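Local coordinates for protein ACDH-11, isoform b (Caenorhabditis elegans, PDB 4Y9J) that belongs to the acyl-CoA dehydrogenase family, whose flavoprotein fold here holds flavin-adenine dinucleotide and the ligand UCC in neighbouring pockets, at residues V321-I331 with M361-L372; K403-V414 with A439-T449. All coordinates share one frame; numbering follows the deposited sequence.

Contact 1: residues V321-I331 with M361-L372; sequences VASLGYMRRII and MEVDTRGSMLLL. With UCC (S-{(3S,5R,9R)-1-[(2R,3S,4R,5R)-5-(6-amino-9H-purin-9-yl)-4-hydroxy-3-(phosphonooxy)tetrahydrofuran-2-yl]-3,5,9-trihydroxy-8,8-dimethyl-3,5-dioxido-10,14-dioxo-2,4,6-trioxa-11,15-diaza-3lambda~5~,5lambda~5~-diphosphaheptadecan-17-yl} undecanethioate), chain F.
Arg328 and Glu362 meet end-on across helical segments 321-331 and 361-372, which run nearly antiparallel with axes 10.3 Å apart at closest. The guanidinium offers NH1 and NH2, one to each carboxylate oxygen, and the two planes are nearly coplanar. Arg328 NH1 to Glu362 OE1 is short (2.8 Å), almost straight at 178°, and uses the syn lone pair. The second arm, Arg328 NH2 to Glu362 OE2 at 3.0 Å, is bent, and its donor stands out of the carboxylate plane. Glu362 OE2 also receives Arg366 NE (2.8 Å) on its anti lone pair, one turn along the same helix, so three bonds in all fix the rotation of this buried carboxylate. Curling chi2 and chi3 to near 60° turns the long Arg328 chain toward the partner helix, where Thr365 CG2 lies over one guanidinium face, 3.8 Å from Arg328 NH2.

Farther toward the start of helix 304-338 the packing becomes apolar. Leu324 is a knob in a hole formed by Thr365, Ser368, Met369 and Leu372. Leu324 CD2 presses on Ser368 CB (3.5 Å), while Leu324 CD1 lies beside Leu372 CD2 at 3.8 Å, the two leucines running past each other in opposite directions. The small serine leaves room for this leucine. Val321 adds CG2 against Leu372 CD1. At the other end Ile331 CG1 lies alongside Met361 CE (3.9 Å), the two chains passing in opposite directions, the unbranched thioether fitting along the branched isoleucine.

The pair is buried among other helices. Phe133 of helix 121-135 touches Val321, Arg328 and Met369; Asp31 gives Arg328 a second acidic partner, at NE, and Asp589 of the second subunit pairs with Arg366. From helix 389-419, Met413 packs on Met327.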
# COMPACT_ATOMS: atom_id res chain seq x y z
N VAL B 321 22.95 4.68 -24.68
CA VAL B 321 22.54 6.05 -24.34
C VAL B 321 22.08 6.13 -22.86
O VAL B 321 22.47 7.03 -22.14
CB VAL B 321 21.44 6.58 -25.24
CG1 VAL B 321 20.89 7.88 -24.69
CG2 VAL B 321 21.94 6.81 -26.64
N ALA B 322 21.28 5.16 -22.45
CA ALA B 322 20.74 5.09 -21.10
C ALA B 322 21.86 4.83 -20.09
O ALA B 322 21.93 5.53 -19.10
CB ALA B 322 19.74 3.99 -21.01
N SER B 323 22.75 3.88 -20.37
CA SER B 323 23.88 3.62 -19.50
C SER B 323 24.68 4.89 -19.27
O SER B 323 25.03 5.25 -18.14
CB SER B 323 24.77 2.53 -20.11
OG SER B 323 24.14 1.28 -20.11
N LEU B 324 25.00 5.58 -20.34
CA LEU B 324 25.81 6.76 -20.30
C LEU B 324 25.06 7.92 -19.66
O LEU B 324 25.68 8.75 -18.98
CB LEU B 324 26.30 7.13 -21.71
CG LEU B 324 27.39 6.15 -22.20
CD1 LEU B 324 27.57 6.20 -23.68
CD2 LEU B 324 28.70 6.41 -21.49
N GLY B 325 23.76 7.97 -19.89
CA GLY B 325 22.90 8.95 -19.25
C GLY B 325 22.94 8.86 -17.70
O GLY B 325 23.12 9.91 -17.02
N TYR B 326 22.90 7.65 -17.18
CA TYR B 326 22.98 7.42 -15.73
C TYR B 326 24.37 7.76 -15.17
O TYR B 326 24.48 8.37 -14.09
CB TYR B 326 22.60 5.99 -15.37
CG TYR B 326 21.15 5.68 -15.67
CD1 TYR B 326 20.15 6.46 -15.17
CD2 TYR B 326 20.78 4.60 -16.47
CE1 TYR B 326 18.82 6.18 -15.44
CE2 TYR B 326 19.45 4.31 -16.72
CZ TYR B 326 18.48 5.12 -16.21
OH TYR B 326 17.14 4.96 -16.48
N MET B 327 25.40 7.38 -15.91
CA MET B 327 26.78 7.70 -15.54
C MET B 327 27.00 9.22 -15.49
O MET B 327 27.46 9.78 -14.48
CB MET B 327 27.75 7.02 -16.48
CG MET B 327 27.70 5.51 -16.42
SD MET B 327 28.35 4.57 -17.86
CE MET B 327 29.96 5.19 -17.85
N ARG B 328 26.62 9.91 -16.54
CA ARG B 328 26.75 11.37 -16.56
C ARG B 328 25.87 12.01 -15.50
O ARG B 328 26.31 12.98 -14.85
CB ARG B 328 26.39 11.90 -17.94
CG ARG B 328 26.22 13.44 -18.04
CD ARG B 328 27.44 14.23 -17.66
NE ARG B 328 28.58 13.84 -18.51
CZ ARG B 328 29.83 13.69 -18.12
NH1 ARG B 328 30.17 13.88 -16.85
NH2 ARG B 328 30.77 13.35 -19.03
N ARG B 329 24.65 11.54 -15.32
CA ARG B 329 23.76 12.15 -14.34
C ARG B 329 24.36 12.10 -12.89
O ARG B 329 24.41 13.10 -12.19
CB ARG B 329 22.34 11.55 -14.40
CG ARG B 329 21.38 12.07 -13.35
CD ARG B 329 21.19 13.57 -13.48
NE ARG B 329 20.56 13.98 -14.77
CZ ARG B 329 19.24 14.04 -14.97
NH1 ARG B 329 18.38 13.63 -14.05
NH2 ARG B 329 18.78 14.43 -16.16
N ILE B 330 24.84 10.94 -12.49
CA ILE B 330 25.39 10.79 -11.17
C ILE B 330 26.60 11.65 -11.00
O ILE B 330 26.76 12.25 -9.97
CB ILE B 330 25.53 9.32 -10.74
CG1 ILE B 330 25.63 9.22 -9.20
CG2 ILE B 330 26.77 8.70 -11.33
CD1 ILE B 330 24.38 9.68 -8.49
N ILE B 331 27.45 11.78 -12.01
CA ILE B 331 28.62 12.58 -11.90
C ILE B 331 28.22 14.07 -11.84
O ILE B 331 28.78 14.83 -11.09
CB ILE B 331 29.57 12.33 -13.11
CG1 ILE B 331 30.13 10.90 -13.12
CG2 ILE B 331 30.70 13.36 -13.16
CD1 ILE B 331 30.93 10.64 -14.40
N MET B 361 36.05 8.44 -12.85
CA MET B 361 34.70 8.25 -13.41
C MET B 361 34.49 9.09 -14.66
O MET B 361 33.92 8.60 -15.64
CB MET B 361 33.63 8.58 -12.37
CG MET B 361 33.75 7.69 -11.11
SD MET B 361 32.87 8.30 -9.66
CE MET B 361 31.22 8.55 -10.15
N GLU B 362 34.97 10.32 -14.64
CA GLU B 362 34.87 11.19 -15.75
C GLU B 362 35.67 10.71 -16.97
O GLU B 362 35.18 10.75 -18.07
CB GLU B 362 35.25 12.60 -15.32
CG GLU B 362 35.15 13.58 -16.46
CD GLU B 362 33.71 13.80 -16.91
OE1 GLU B 362 32.80 13.59 -16.10
OE2 GLU B 362 33.52 14.17 -18.08
N VAL B 363 36.88 10.22 -16.77
CA VAL B 363 37.74 9.70 -17.85
C VAL B 363 37.06 8.51 -18.55
O VAL B 363 36.97 8.45 -19.78
CB VAL B 363 39.10 9.25 -17.27
CG1 VAL B 363 39.90 8.40 -18.28
CG2 VAL B 363 39.94 10.42 -16.80
N ASP B 364 36.52 7.59 -17.75
CA ASP B 364 35.90 6.39 -18.29
C ASP B 364 34.59 6.73 -19.04
O ASP B 364 34.27 6.11 -20.02
CB ASP B 364 35.64 5.36 -17.16
CG ASP B 364 36.91 4.64 -16.68
OD1 ASP B 364 37.96 4.66 -17.39
OD2 ASP B 364 36.81 4.01 -15.58
N THR B 365 33.86 7.73 -18.56
CA THR B 365 32.58 8.13 -19.11
C THR B 365 32.84 8.83 -20.46
O THR B 365 32.10 8.63 -21.38
CB THR B 365 31.85 9.06 -18.13
OG1 THR B 365 31.49 8.32 -16.92
CG2 THR B 365 30.62 9.60 -18.73
N ARG B 366 33.87 9.67 -20.54
CA ARG B 366 34.16 10.37 -21.77
C ARG B 366 34.51 9.41 -22.89
O ARG B 366 34.10 9.61 -24.03
CB ARG B 366 35.26 11.39 -21.59
CG ARG B 366 34.86 12.54 -20.74
CD ARG B 366 35.89 13.64 -20.76
NE ARG B 366 35.65 14.71 -19.82
CZ ARG B 366 36.27 15.89 -19.89
NH1 ARG B 366 37.17 16.17 -20.85
NH2 ARG B 366 35.98 16.80 -18.98
N GLY B 367 35.25 8.36 -22.59
CA GLY B 367 35.64 7.38 -23.62
C GLY B 367 34.39 6.71 -24.24
O GLY B 367 34.22 6.60 -25.44
N SER B 368 33.53 6.25 -23.38
CA SER B 368 32.30 5.61 -23.86
C SER B 368 31.32 6.57 -24.57
O SER B 368 30.60 6.23 -25.47
CB SER B 368 31.62 4.87 -22.74
OG SER B 368 32.45 3.85 -22.38
N MET B 369 31.31 7.78 -24.14
CA MET B 369 30.57 8.80 -24.79
C MET B 369 31.04 8.98 -26.25
O MET B 369 30.21 9.09 -27.15
CB MET B 369 30.83 10.07 -24.02
CG MET B 369 29.81 11.08 -24.22
SD MET B 369 28.48 10.63 -23.05
CE MET B 369 27.66 11.88 -24.02
N LEU B 370 32.35 9.03 -26.48
CA LEU B 370 32.87 9.24 -27.86
C LEU B 370 32.55 8.00 -28.67
O LEU B 370 32.28 8.11 -29.83
CB LEU B 370 34.34 9.58 -27.82
CG LEU B 370 34.66 10.96 -27.26
CD1 LEU B 370 36.04 11.34 -27.69
CD2 LEU B 370 33.67 12.04 -27.71
N LEU B 371 32.57 6.82 -28.06
CA LEU B 371 32.22 5.59 -28.74
C LEU B 371 30.76 5.67 -29.16
O LEU B 371 30.43 5.23 -30.24
CB LEU B 371 32.52 4.36 -27.87
CG LEU B 371 32.56 2.94 -28.46
CD1 LEU B 371 33.74 2.78 -29.39
CD2 LEU B 371 32.64 1.85 -27.37
N LEU B 372 29.89 6.18 -28.27
CA LEU B 372 28.49 6.33 -28.58
C LEU B 372 28.26 7.21 -29.78
O LEU B 372 27.41 6.89 -30.64
CB LEU B 372 27.77 6.96 -27.41
CG LEU B 372 26.33 7.42 -27.66
CD1 LEU B 372 25.42 6.25 -28.03
CD2 LEU B 372 25.80 8.16 -26.43
OA1 UCC F . 15.05 -6.98 -23.67
CA1 UCC F . 14.16 -6.51 -24.49
CA2 UCC F . 13.35 -5.21 -24.39
CA3 UCC F . 13.81 -4.13 -23.46
CA4 UCC F . 13.66 -2.71 -24.10
CA5 UCC F . 15.06 -2.12 -24.35
CA6 UCC F . 15.12 -0.68 -23.98
CA7 UCC F . 16.50 -0.10 -24.23
CA8 UCC F . 16.16 1.31 -23.95
CA9 UCC F . 16.99 2.12 -23.12
C10 UCC F . 16.36 2.53 -21.86
C11 UCC F . 17.27 1.86 -20.84
S UCC F . 13.62 -7.28 -25.87
CP1 UCC F . 14.48 -8.89 -26.03
CP2 UCC F . 15.96 -8.81 -26.18
NP1 UCC F . 16.56 -10.10 -26.58
CP3 UCC F . 17.82 -10.08 -27.03
OP1 UCC F . 18.55 -9.08 -27.01
CP4 UCC F . 18.34 -11.35 -27.66
CP5 UCC F . 19.68 -11.73 -27.01
NP2 UCC F . 20.15 -12.84 -27.82
CP6 UCC F . 20.81 -12.71 -28.97
OP2 UCC F . 21.19 -11.63 -29.41
CP8 UCC F . 21.17 -14.01 -29.65
OP3 UCC F . 22.56 -13.94 -30.09
CPB UCC F . 20.44 -14.34 -30.93
CP7 UCC F . 20.23 -13.23 -31.97
CP9 UCC F . 18.94 -14.25 -30.42
CPA UCC F . 20.37 -15.85 -31.25
O7 UCC F . 19.59 -16.04 -32.46
P2 UCC F . 19.77 -17.40 -33.33
O21 UCC F . 18.81 -17.40 -34.50
O22 UCC F . 19.89 -18.54 -32.31
O6 UCC F . 21.30 -17.19 -33.83
P1 UCC F . 21.85 -17.03 -35.32
O11 UCC F . 21.55 -18.24 -36.19
O12 UCC F . 23.27 -16.62 -35.10
O5' UCC F . 20.95 -15.72 -35.82
C5' UCC F . 20.04 -15.84 -36.94
C4' UCC F . 20.31 -14.76 -38.01
C3' UCC F . 21.72 -14.87 -38.58
O3' UCC F . 21.61 -14.42 -39.90
P3 UCC F . 21.88 -15.37 -41.14
O33 UCC F . 21.53 -14.47 -42.31
O32 UCC F . 20.83 -16.44 -41.03
O31 UCC F . 23.36 -15.80 -40.97
C2' UCC F . 22.57 -13.88 -37.79
O2' UCC F . 23.63 -13.26 -38.52
O4' UCC F . 20.21 -13.45 -37.42
C1' UCC F . 21.48 -12.83 -37.53
N9 UCC F . 21.72 -11.93 -36.39
C4 UCC F . 22.05 -10.65 -36.56
N3 UCC F . 22.18 -9.82 -37.61
C8 UCC F . 21.71 -12.27 -35.08
N7 UCC F . 22.00 -11.17 -34.35
C5 UCC F . 22.20 -10.14 -35.20
C6 UCC F . 22.49 -8.68 -35.07
N6 UCC F . 22.65 -8.14 -33.84
N1 UCC F . 22.66 -7.96 -36.23
C2 UCC F . 22.51 -8.52 -37.44

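Contact 2: residues K403-V414 with A439-T449; sequences KLYAGKQAVPMV and AQVTPIWEGTT. With UCC (S-{(3S,5R,9R)-1-[(2R,3S,4R,5R)-5-(6-amino-9H-purin-9-yl)-4-hydroxy-3-(phosphonooxy)tetrahydrofuran-2-yl]-3,5,9-trihydroxy-8,8-dimethyl-3,5-dioxido-10,14-dioxo-2,4,6-trioxa-11,15-diaza-3lambda~5~,5lambda~5~-diphosphaheptadecan-17-yl} undecanethioate), chain F.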
# COMPACT_ATOMS: atom_id res chain seq x y z
N LYS B 403 27.17 -1.30 -26.48
CA LYS B 403 26.15 -1.70 -25.55
C LYS B 403 26.77 -2.47 -24.38
O LYS B 403 26.48 -2.16 -23.20
CB LYS B 403 25.07 -2.54 -26.27
CG LYS B 403 23.74 -2.78 -25.54
CD LYS B 403 23.81 -3.54 -24.23
CE LYS B 403 22.50 -4.22 -23.89
NZ LYS B 403 22.47 -4.87 -22.58
N LEU B 404 27.52 -3.50 -24.66
CA LEU B 404 27.98 -4.35 -23.57
C LEU B 404 28.99 -3.62 -22.71
O LEU B 404 29.04 -3.82 -21.48
CB LEU B 404 28.53 -5.67 -24.08
CG LEU B 404 29.82 -5.70 -24.87
CD1 LEU B 404 31.03 -5.85 -23.94
CD2 LEU B 404 29.82 -6.83 -25.90
N TYR B 405 29.79 -2.76 -23.29
CA TYR B 405 30.83 -2.10 -22.51
C TYR B 405 30.24 -1.00 -21.59
O TYR B 405 30.51 -1.00 -20.35
CB TYR B 405 31.97 -1.57 -23.40
CG TYR B 405 33.21 -1.18 -22.56
CD1 TYR B 405 33.99 -2.15 -21.99
CD2 TYR B 405 33.53 0.14 -22.32
CE1 TYR B 405 35.10 -1.83 -21.23
CE2 TYR B 405 34.62 0.49 -21.58
CZ TYR B 405 35.43 -0.51 -21.05
OH TYR B 405 36.51 -0.22 -20.26
N ALA B 406 29.46 -0.07 -22.15
CA ALA B 406 28.82 0.96 -21.34
C ALA B 406 27.90 0.31 -20.29
O ALA B 406 27.78 0.78 -19.15
CB ALA B 406 28.00 1.95 -22.20
N GLY B 407 27.28 -0.80 -20.70
CA GLY B 407 26.43 -1.59 -19.86
C GLY B 407 27.09 -2.06 -18.60
O GLY B 407 26.51 -2.05 -17.52
N LYS B 408 28.32 -2.50 -18.76
CA LYS B 408 29.05 -3.09 -17.68
C LYS B 408 29.76 -2.00 -16.88
O LYS B 408 30.02 -2.18 -15.70
CB LYS B 408 29.99 -4.14 -18.23
CG LYS B 408 30.80 -4.92 -17.23
CD LYS B 408 29.98 -5.47 -16.07
CE LYS B 408 28.87 -6.41 -16.54
NZ LYS B 408 28.02 -6.93 -15.50
N GLN B 409 30.09 -0.87 -17.48
CA GLN B 409 30.55 0.30 -16.73
C GLN B 409 29.50 0.89 -15.74
O GLN B 409 29.89 1.42 -14.72
CB GLN B 409 30.97 1.42 -17.64
CG GLN B 409 32.23 1.21 -18.42
CD GLN B 409 32.46 2.40 -19.30
OE1 GLN B 409 31.63 2.71 -20.14
NE2 GLN B 409 33.58 3.07 -19.11
N ALA B 410 28.23 0.79 -16.07
CA ALA B 410 27.19 1.65 -15.50
C ALA B 410 26.94 1.39 -13.99
O ALA B 410 26.96 2.33 -13.22
CB ALA B 410 25.87 1.51 -16.24
N VAL B 411 26.74 0.14 -13.58
CA VAL B 411 26.43 -0.09 -12.18
C VAL B 411 27.59 0.24 -11.25
O VAL B 411 27.41 0.97 -10.31
CB VAL B 411 25.85 -1.48 -11.89
CG1 VAL B 411 25.69 -1.72 -10.39
CG2 VAL B 411 24.47 -1.64 -12.58
N PRO B 412 28.82 -0.23 -11.54
CA PRO B 412 29.86 0.22 -10.62
C PRO B 412 30.09 1.73 -10.59
O PRO B 412 30.44 2.24 -9.52
CB PRO B 412 31.12 -0.46 -11.13
CG PRO B 412 30.60 -1.67 -11.88
CD PRO B 412 29.30 -1.24 -12.49
N MET B 413 29.96 2.40 -11.73
CA MET B 413 30.14 3.84 -11.72
C MET B 413 28.98 4.55 -10.95
O MET B 413 29.23 5.47 -10.18
CB MET B 413 30.21 4.41 -13.13
CG MET B 413 30.83 5.81 -13.08
SD MET B 413 31.01 6.54 -14.67
CE MET B 413 32.39 5.49 -15.20
N VAL B 414 27.75 4.15 -11.14
CA VAL B 414 26.66 4.82 -10.45
C VAL B 414 26.74 4.47 -8.94
O VAL B 414 26.52 5.34 -8.13
CB VAL B 414 25.29 4.46 -11.01
CG1 VAL B 414 24.17 5.10 -10.19
CG2 VAL B 414 25.21 4.96 -12.43
N ALA B 439 19.94 1.89 -13.72
CA ALA B 439 21.18 1.59 -14.45
C ALA B 439 21.45 0.08 -14.48
O ALA B 439 22.02 -0.42 -15.45
CB ALA B 439 22.37 2.31 -13.78
N GLN B 440 21.02 -0.66 -13.45
CA GLN B 440 21.18 -2.10 -13.39
C GLN B 440 20.38 -2.87 -14.46
O GLN B 440 20.69 -4.01 -14.75
CB GLN B 440 20.92 -2.60 -11.95
CG GLN B 440 20.93 -4.09 -11.73
CD GLN B 440 22.33 -4.69 -11.97
OE1 GLN B 440 22.63 -5.17 -13.11
NE2 GLN B 440 23.16 -4.60 -11.02
N VAL B 441 19.33 -2.27 -15.04
CA VAL B 441 18.69 -2.94 -16.16
C VAL B 441 19.62 -3.06 -17.43
O VAL B 441 19.50 -4.00 -18.23
CB VAL B 441 17.36 -2.28 -16.56
CG1 VAL B 441 17.54 -1.10 -17.48
CG2 VAL B 441 16.46 -3.36 -17.17
N THR B 442 20.49 -2.08 -17.55
CA THR B 442 21.21 -1.85 -18.82
C THR B 442 22.20 -2.98 -19.23
O THR B 442 22.31 -3.22 -20.41
CB THR B 442 21.82 -0.45 -18.95
OG1 THR B 442 22.92 -0.22 -18.05
CG2 THR B 442 20.82 0.63 -18.76
N PRO B 443 22.87 -3.65 -18.29
CA PRO B 443 23.66 -4.82 -18.74
C PRO B 443 22.89 -6.09 -18.92
O PRO B 443 23.52 -7.09 -19.33
CB PRO B 443 24.69 -5.00 -17.59
CG PRO B 443 23.88 -4.53 -16.40
CD PRO B 443 23.21 -3.31 -16.88
N ILE B 444 21.56 -6.07 -18.68
CA ILE B 444 20.75 -7.30 -18.68
C ILE B 444 19.88 -7.42 -19.93
O ILE B 444 19.97 -8.42 -20.70
CB ILE B 444 19.94 -7.44 -17.39
CG1 ILE B 444 20.90 -7.58 -16.18
CG2 ILE B 444 19.03 -8.67 -17.46
CD1 ILE B 444 20.19 -7.54 -14.82
N TRP B 445 19.06 -6.43 -20.15
CA TRP B 445 18.15 -6.52 -21.27
C TRP B 445 18.77 -6.13 -22.59
O TRP B 445 19.83 -5.54 -22.61
CB TRP B 445 16.84 -5.76 -21.00
CG TRP B 445 16.85 -4.26 -20.90
CD1 TRP B 445 17.87 -3.36 -21.19
CD2 TRP B 445 15.73 -3.47 -20.54
NE1 TRP B 445 17.46 -2.12 -20.95
CE2 TRP B 445 16.12 -2.13 -20.60
CE3 TRP B 445 14.38 -3.80 -20.18
CZ2 TRP B 445 15.23 -1.08 -20.29
CZ3 TRP B 445 13.51 -2.76 -19.88
CH2 TRP B 445 13.95 -1.42 -19.89
N GLU B 446 18.10 -6.53 -23.67
CA GLU B 446 18.62 -6.43 -25.03
C GLU B 446 20.00 -7.10 -25.14
O GLU B 446 20.81 -6.71 -25.97
CB GLU B 446 18.71 -4.98 -25.51
CG GLU B 446 17.34 -4.26 -25.55
CD GLU B 446 16.35 -4.74 -26.65
OE1 GLU B 446 16.64 -5.65 -27.47
OE2 GLU B 446 15.22 -4.17 -26.69
N GLY B 447 20.17 -8.17 -24.36
CA GLY B 447 21.36 -9.01 -24.43
C GLY B 447 22.27 -8.80 -23.24
O GLY B 447 22.71 -7.69 -22.99
N THR B 448 22.59 -9.85 -22.51
CA THR B 448 23.53 -9.69 -21.40
C THR B 448 24.93 -9.40 -21.92
O THR B 448 25.25 -9.58 -23.13
CB THR B 448 23.55 -10.92 -20.49
OG1 THR B 448 24.25 -11.98 -21.14
CG2 THR B 448 22.15 -11.33 -20.11
N THR B 449 25.81 -9.00 -21.02
CA THR B 449 27.21 -8.72 -21.34
C THR B 449 27.88 -9.85 -22.13
O THR B 449 28.44 -9.63 -23.21
CB THR B 449 28.06 -8.43 -20.06
OG1 THR B 449 27.35 -7.51 -19.23
CG2 THR B 449 29.38 -7.85 -20.50
OA1 UCC F . 15.05 -6.98 -23.67
CA1 UCC F . 14.16 -6.51 -24.49
CA2 UCC F . 13.35 -5.21 -24.39
CA3 UCC F . 13.81 -4.13 -23.46
CA4 UCC F . 13.66 -2.71 -24.10
CA5 UCC F . 15.06 -2.12 -24.35
CA6 UCC F . 15.12 -0.68 -23.98
CA7 UCC F . 16.50 -0.10 -24.23
CA8 UCC F . 16.16 1.31 -23.95
CA9 UCC F . 16.99 2.12 -23.12
C10 UCC F . 16.36 2.53 -21.86
C11 UCC F . 17.27 1.86 -20.84
S UCC F . 13.62 -7.28 -25.87
CP1 UCC F . 14.48 -8.89 -26.03
CP2 UCC F . 15.96 -8.81 -26.18
NP1 UCC F . 16.56 -10.10 -26.58
CP3 UCC F . 17.82 -10.08 -27.03
OP1 UCC F . 18.55 -9.08 -27.01
CP4 UCC F . 18.34 -11.35 -27.66
CP5 UCC F . 19.68 -11.73 -27.01
NP2 UCC F . 20.15 -12.84 -27.82
CP6 UCC F . 20.81 -12.71 -28.97
OP2 UCC F . 21.19 -11.63 -29.41
CP8 UCC F . 21.17 -14.01 -29.65
OP3 UCC F . 22.56 -13.94 -30.09
CPB UCC F . 20.44 -14.34 -30.93
CP7 UCC F . 20.23 -13.23 -31.97
CP9 UCC F . 18.94 -14.25 -30.42
CPA UCC F . 20.37 -15.85 -31.25
O7 UCC F . 19.59 -16.04 -32.46
P2 UCC F . 19.77 -17.40 -33.33
O21 UCC F . 18.81 -17.40 -34.50
O22 UCC F . 19.89 -18.54 -32.31
O6 UCC F . 21.30 -17.19 -33.83
P1 UCC F . 21.85 -17.03 -35.32
O11 UCC F . 21.55 -18.24 -36.19
O12 UCC F . 23.27 -16.62 -35.10
O5' UCC F . 20.95 -15.72 -35.82
C5' UCC F . 20.04 -15.84 -36.94
C4' UCC F . 20.31 -14.76 -38.01
C3' UCC F . 21.72 -14.87 -38.58
O3' UCC F . 21.61 -14.42 -39.90
P3 UCC F . 21.88 -15.37 -41.14
O33 UCC F . 21.53 -14.47 -42.31
O32 UCC F . 20.83 -16.44 -41.03
O31 UCC F . 23.36 -15.80 -40.97
C2' UCC F . 22.57 -13.88 -37.79
O2' UCC F . 23.63 -13.26 -38.52
O4' UCC F . 20.21 -13.45 -37.42
C1' UCC F . 21.48 -12.83 -37.53
N9 UCC F . 21.72 -11.93 -36.39
C4 UCC F . 22.05 -10.65 -36.56
N3 UCC F . 22.18 -9.82 -37.61
C8 UCC F . 21.71 -12.27 -35.08
N7 UCC F . 22.00 -11.17 -34.35
C5 UCC F . 22.20 -10.14 -35.20
C6 UCC F . 22.49 -8.68 -35.07
N6 UCC F . 22.65 -8.14 -33.84
N1 UCC F . 22.66 -7.96 -36.23
C2 UCC F . 22.51 -8.52 -37.44
O HOH W 1 25.00 -6.09 -22.22
O HOH W 2 26.74 -5.01 -20.36
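The loop joining helix 432-439 to helix 449-461, which lines both the flavin-adenine dinucleotide and UCC pockets of this acyl-CoA dehydrogenase fold, is tied to helix 389-419 by Lys403. With CG anti to the backbone nitrogen (chi1 -166°) and one bend at chi2, the lysine reaches into the curve of the loop. Lys403 NZ bonds to Thr442 O and Trp445 O, both at 2.7 Å, and to Gly447 O at 2.9 Å. The Trp445 carbonyl points almost straight at the ammonium, whereas the other two are met from somewhat outside their planes. Water 1 is a further acceptor for Lys403 NZ.

Alongside, the Pro443 ring lies on the bare backbone of the helix, Pro443 CB 3.5 Å from Gly407 O, an approach that suits a glycine there. Val411 CG2 lies against Gln440 CA (3.4 Å), its side chain crossing the folded glutamine, whose NE2 bonds to Ser415 of the second subunit. The Lys408 and Thr449 side chains cross at about a right angle, Lys408 CE near Thr449 OG1; both polar ends turn to Glu419 of the second subunit. Water 2 donates to Leu404 O and Thr449 OG1, bridging helix and loop.

The curve so held presents its other side to UCC. Glu446 N donates to UCC OA1 at 3.1 Å, and Glu446 OE2 lies 3.1 Å from UCC CA2. Trp445 has UCC CA3 over one ring face, near the rim, and Val441 CG2 over the opposite face.

Three carbonyls and water 1 outnumber the ammonium's hydrogens, so at least one N-H is probably shared or alternates. The inward-turned carbonyl dipoles would stabilise the buried charge. Trp445 O and Glu446 N belong to one peptide, so Lys403 holds the very group that donates to UCC and may polarise its N-H.

Overall arrangement
The centres of contacts 1 and 2 lie about 12 Å apart within the C-terminal acyl-CoA dehydrogenase domain, and contact 1 closes along the chain before contact 2 opens. Helices 304-338, 352-383 and 389-419 come in succession; the loop after helix 432-439 then returns to the third of them. The two contacts touch directly, through probable hydrogen bonds between Ser368 OG and Gln409 OE1 (2.6 Å) and between Ser323 OG and Thr442 OG1 (2.8 Å). Both reach UCC, with Ala322 of contact 1 against its terminal C11, and both touch the second subunit. Helical core, ligand-lining loop and subunit interface are thus physically continuous.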